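Local structure of intimin (1F00) at residues A199-P211 with S272-K282. The protein probably mediates adhesion of enteropathogenic E. coli to host cells by binding its receptor through a C-terminal C-type lectin-like domain. Numbering follows the deposited sequence.
Sequences AVNTCKNFGGKLP and SESNAYATCVK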
loop_
_atom_site.group_PDB
_atom_site.type_symbol
_atom_site.label_atom_id
_atom_site.label_comp_id
_atom_site.label_asym_id
_atom_site.label_seq_id
_atom_site.Cartn_x
_atom_site.Cartn_y
_atom_site.Cartn_z
ATOM N N ALA A 199 -37.366 -3.642 1.913
ATOM C CA ALA A 199 -36.010 -3.187 2.204
ATOM C C ALA A 199 -35.628 -3.638 3.609
ATOM O O ALA A 199 -34.504 -4.073 3.851
ATOM C CB ALA A 199 -35.932 -1.676 2.100
ATOM N N VAL A 200 -36.576 -3.521 4.530
ATOM C CA VAL A 200 -36.372 -3.933 5.912
ATOM C C VAL A 200 -35.992 -5.415 5.965
ATOM O O VAL A 200 -35.033 -5.796 6.640
ATOM C CB VAL A 200 -37.655 -3.711 6.742
ATOM C CG1 VAL A 200 -37.537 -4.407 8.098
ATOM C CG2 VAL A 200 -37.897 -2.222 6.928
ATOM N N ASN A 201 -36.742 -6.248 5.251
ATOM C CA ASN A 201 -36.468 -7.682 5.237
ATOM C C ASN A 201 -35.129 -8.010 4.588
ATOM O O ASN A 201 -34.388 -8.859 5.081
ATOM C CB ASN A 201 -37.590 -8.435 4.521
ATOM C CG ASN A 201 -38.906 -8.363 5.270
ATOM O OD1 ASN A 201 -38.927 -8.331 6.505
ATOM N ND2 ASN A 201 -40.015 -8.354 4.530
ATOM N N THR A 202 -34.821 -7.338 3.483
ATOM C CA THR A 202 -33.565 -7.557 2.782
ATOM C C THR A 202 -32.374 -7.273 3.687
ATOM O O THR A 202 -31.397 -8.016 3.683
ATOM C CB THR A 202 -33.475 -6.666 1.537
ATOM O OG1 THR A 202 -34.499 -7.056 0.617
ATOM C CG2 THR A 202 -32.112 -6.797 0.865
ATOM N N CYS A 203 -32.450 -6.200 4.465
ATOM C CA CYS A 203 -31.356 -5.868 5.368
ATOM C C CYS A 203 -31.253 -6.914 6.478
ATOM O O CYS A 203 -30.154 -7.315 6.865
ATOM C CB CYS A 203 -31.567 -4.477 5.969
ATOM S SG CYS A 203 -31.434 -3.143 4.755
ATOM N N LYS A 204 -32.401 -7.363 6.978
ATOM C CA LYS A 204 -32.428 -8.365 8.039
ATOM C C LYS A 204 -31.815 -9.676 7.557
ATOM O O LYS A 204 -31.084 -10.339 8.296
ATOM C CB LYS A 204 -33.864 -8.608 8.505
ATOM C CG LYS A 204 -33.987 -9.637 9.617
ATOM C CD LYS A 204 -35.428 -9.777 10.070
ATOM C CE LYS A 204 -35.551 -10.752 11.231
ATOM N NZ LYS A 204 -36.927 -10.754 11.802
ATOM N N ASN A 205 -32.113 -10.050 6.317
ATOM C CA ASN A 205 -31.570 -11.284 5.762
ATOM C C ASN A 205 -30.068 -11.172 5.529
ATOM O O ASN A 205 -29.357 -12.176 5.554
ATOM C CB ASN A 205 -32.276 -11.646 4.453
ATOM C CG ASN A 205 -33.730 -12.015 4.665
ATOM O OD1 ASN A 205 -34.057 -12.790 5.566
ATOM N ND2 ASN A 205 -34.611 -11.469 3.832
ATOM N N PHE A 206 -29.593 -9.951 5.299
ATOM C CA PHE A 206 -28.168 -9.708 5.083
ATOM C C PHE A 206 -27.492 -9.549 6.439
ATOM O O PHE A 206 -26.299 -9.260 6.521
ATOM C CB PHE A 206 -27.953 -8.438 4.253
ATOM C CG PHE A 206 -28.058 -8.649 2.764
ATOM C CD1 PHE A 206 -29.191 -9.237 2.200
ATOM C CD2 PHE A 206 -27.030 -8.237 1.920
ATOM C CE1 PHE A 206 -29.296 -9.409 0.817
ATOM C CE2 PHE A 206 -27.123 -8.403 0.539
ATOM C CZ PHE A 206 -28.260 -8.991 -0.014
ATOM N N GLY A 207 -28.271 -9.738 7.499
ATOM C CA GLY A 207 -27.746 -9.615 8.847
ATOM C C GLY A 207 -27.441 -8.183 9.239
ATOM O O GLY A 207 -26.666 -7.941 10.163
ATOM N N GLY A 208 -28.051 -7.231 8.537
ATOM C CA GLY A 208 -27.821 -5.828 8.836
ATOM C C GLY A 208 -29.117 -5.111 9.166
ATOM O O GLY A 208 -30.109 -5.752 9.499
ATOM N N LYS A 209 -29.109 -3.784 9.064
ATOM C CA LYS A 209 -30.293 -2.973 9.357
ATOM C C LYS A 209 -30.397 -1.828 8.347
ATOM O O LYS A 209 -29.440 -1.539 7.635
ATOM C CB LYS A 209 -30.183 -2.375 10.765
ATOM C CG LYS A 209 -29.897 -3.390 11.871
ATOM C CD LYS A 209 -29.784 -2.713 13.230
ATOM C CE LYS A 209 -29.414 -3.715 14.323
ATOM N NZ LYS A 209 -30.399 -4.844 14.384
ATOM N N LEU A 210 -31.557 -1.180 8.281
ATOM C CA LEU A 210 -31.725 -0.044 7.380
ATOM C C LEU A 210 -30.946 1.117 7.990
ATOM O O LEU A 210 -30.639 1.102 9.187
ATOM C CB LEU A 210 -33.197 0.385 7.291
ATOM C CG LEU A 210 -34.172 -0.285 6.317
ATOM C CD1 LEU A 210 -35.539 0.364 6.444
ATOM C CD2 LEU A 210 -33.660 -0.143 4.902
ATOM N N PRO A 211 -30.584 2.121 7.172
ATOM C CA PRO A 211 -29.857 3.252 7.749
ATOM C C PRO A 211 -30.818 3.800 8.814
ATOM O O PRO A 211 -32.029 3.820 8.598
ATOM C CB PRO A 211 -29.707 4.201 6.561
ATOM C CG PRO A 211 -29.570 3.252 5.405
ATOM C CD PRO A 211 -30.633 2.213 5.700
ATOM N N SER A 272 -45.338 2.124 0.824
ATOM C CA SER A 272 -45.894 0.925 0.207
ATOM C C SER A 272 -45.560 0.781 -1.273
ATOM O O SER A 272 -46.012 -0.164 -1.920
ATOM C CB SER A 272 -47.414 0.890 0.391
ATOM O OG SER A 272 -48.029 1.968 -0.289
ATOM N N GLU A 273 -44.778 1.714 -1.808
ATOM C CA GLU A 273 -44.377 1.674 -3.214
ATOM C C GLU A 273 -42.868 1.437 -3.326
ATOM O O GLU A 273 -42.126 1.707 -2.387
ATOM C CB GLU A 273 -44.707 2.993 -3.907
ATOM C CG GLU A 273 -46.129 3.485 -3.718
ATOM C CD GLU A 273 -46.450 4.652 -4.634
ATOM O OE1 GLU A 273 -45.641 5.609 -4.694
ATOM O OE2 GLU A 273 -47.511 4.613 -5.291
ATOM N N SER A 274 -42.418 0.939 -4.474
ATOM C CA SER A 274 -40.990 0.690 -4.681
ATOM C C SER A 274 -40.335 1.989 -5.158
ATOM O O SER A 274 -39.933 2.129 -6.318
ATOM C CB SER A 274 -40.796 -0.434 -5.703
ATOM O OG SER A 274 -41.561 -0.194 -6.870
ATOM N N ASN A 275 -40.233 2.931 -4.226
ATOM C CA ASN A 275 -39.686 4.259 -4.464
ATOM C C ASN A 275 -38.192 4.417 -4.185
ATOM O O ASN A 275 -37.610 5.452 -4.497
ATOM C CB ASN A 275 -40.467 5.273 -3.619
ATOM C CG ASN A 275 -41.864 5.532 -4.158
ATOM O OD1 ASN A 275 -42.805 5.798 -3.400
ATOM N ND2 ASN A 275 -42.003 5.474 -5.478
ATOM N N ALA A 276 -37.563 3.402 -3.608
ATOM C CA ALA A 276 -36.142 3.512 -3.309
ATOM C C ALA A 276 -35.429 2.175 -3.273
ATOM O O ALA A 276 -36.062 1.123 -3.308
ATOM C CB ALA A 276 -35.953 4.238 -1.976
ATOM N N TYR A 277 -34.101 2.234 -3.216
ATOM C CA TYR A 277 -33.275 1.038 -3.154
ATOM C C TYR A 277 -33.063 0.642 -1.703
ATOM O O TYR A 277 -33.163 1.478 -0.805
ATOM C CB TYR A 277 -31.915 1.290 -3.802
ATOM C CG TYR A 277 -31.992 1.493 -5.287
ATOM C CD1 TYR A 277 -32.023 2.775 -5.838
ATOM C CD2 TYR A 277 -32.076 0.399 -6.149
ATOM C CE1 TYR A 277 -32.135 2.960 -7.217
ATOM C CE2 TYR A 277 -32.195 0.573 -7.527
ATOM C CZ TYR A 277 -32.223 1.854 -8.051
ATOM O OH TYR A 277 -32.344 2.024 -9.410
ATOM N N ALA A 278 -32.781 -0.638 -1.480
ATOM C CA ALA A 278 -32.526 -1.117 -0.141
ATOM C C ALA A 278 -31.020 -1.051 0.070
ATOM O O ALA A 278 -30.254 -1.757 -0.594
ATOM C CB ALA A 278 -33.022 -2.551 0.022
ATOM N N THR A 279 -30.596 -0.165 0.962
ATOM C CA THR A 279 -29.187 -0.030 1.288
ATOM C C THR A 279 -29.061 -0.494 2.728
ATOM O O THR A 279 -29.680 0.065 3.631
ATOM C CB THR A 279 -28.690 1.429 1.139
ATOM O OG1 THR A 279 -28.587 1.749 -0.253
ATOM C CG2 THR A 279 -27.313 1.596 1.779
ATOM N N CYS A 280 -28.273 -1.544 2.926
ATOM C CA CYS A 280 -28.083 -2.125 4.246
ATOM C C CYS A 280 -26.804 -1.652 4.936
ATOM O O CYS A 280 -25.784 -1.427 4.290
ATOM C CB CYS A 280 -28.068 -3.653 4.123
ATOM S SG CYS A 280 -27.772 -4.545 5.665
ATOM N N VAL A 281 -26.881 -1.501 6.256
ATOM C CA VAL A 281 -25.738 -1.093 7.062
ATOM C C VAL A 281 -25.367 -2.309 7.915
ATOM O O VAL A 281 -26.168 -2.763 8.732
ATOM C CB VAL A 281 -26.090 0.082 7.993
ATOM C CG1 VAL A 281 -24.848 0.510 8.781
ATOM C CG2 VAL A 281 -26.629 1.255 7.174
ATOM N N LYS A 282 -24.161 -2.832 7.701
ATOM C CA LYS A 282 -23.659 -4.012 8.414
ATOM C C LYS A 282 -22.495 -3.685 9.347
ATOM O O LYS A 282 -22.357 -4.373 10.380
ATOM C CB LYS A 282 -23.198 -5.074 7.412
ATOM C CG LYS A 282 -24.313 -5.862 6.757
ATOM C CD LYS A 282 -23.805 -6.603 5.517
ATOM C CE LYS A 282 -22.553 -7.429 5.807
ATOM N NZ LYS A 282 -22.787 -8.560 6.743
ATOM O OXT LYS A 282 -21.719 -2.764 9.021
#
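Ala199 opens the contact by laying its methyl against that of Ala278, with CB to CB at 3.7 Å, where helix 199-205 runs beside strand 276-281, their axes 30° apart. One turn on, Cys203 meets Cys280. The pair probably corresponds to the cysteines that join the first helix to the last strand in canonical C-type lectin-like domains, but SG of Cys203 and SG of Cys280 are 4.0 Å apart and not bonded in this model. Instead, SG of Cys203 rests on CB of Cys280 (3.5 Å), while SG of Cys280, anti to its backbone N (chi1 178°), turns toward the loop after the helix. Phe206 adds its CB to that sulfur. A Schellman motif at Gly207 then reverses the chain, and Gly208, lacking a side chain, lets its CA approach SG of Cys280 to 3.4 Å. Lys209 and Val281 form a single antiparallel hydrogen-bonded pair: N of Lys209 donates to O of Val281 (3.1 Å), and N of Val281 returns a straighter bond to O of Lys209 (2.9 Å). The Pro211 ring lies obliquely across Val281. Strand 276-281 pairs antiparallel with strand 184-190, helix 196-205 packs over Ala278 and Cys280, and Pro211 and Val281 both touch helix 214-224.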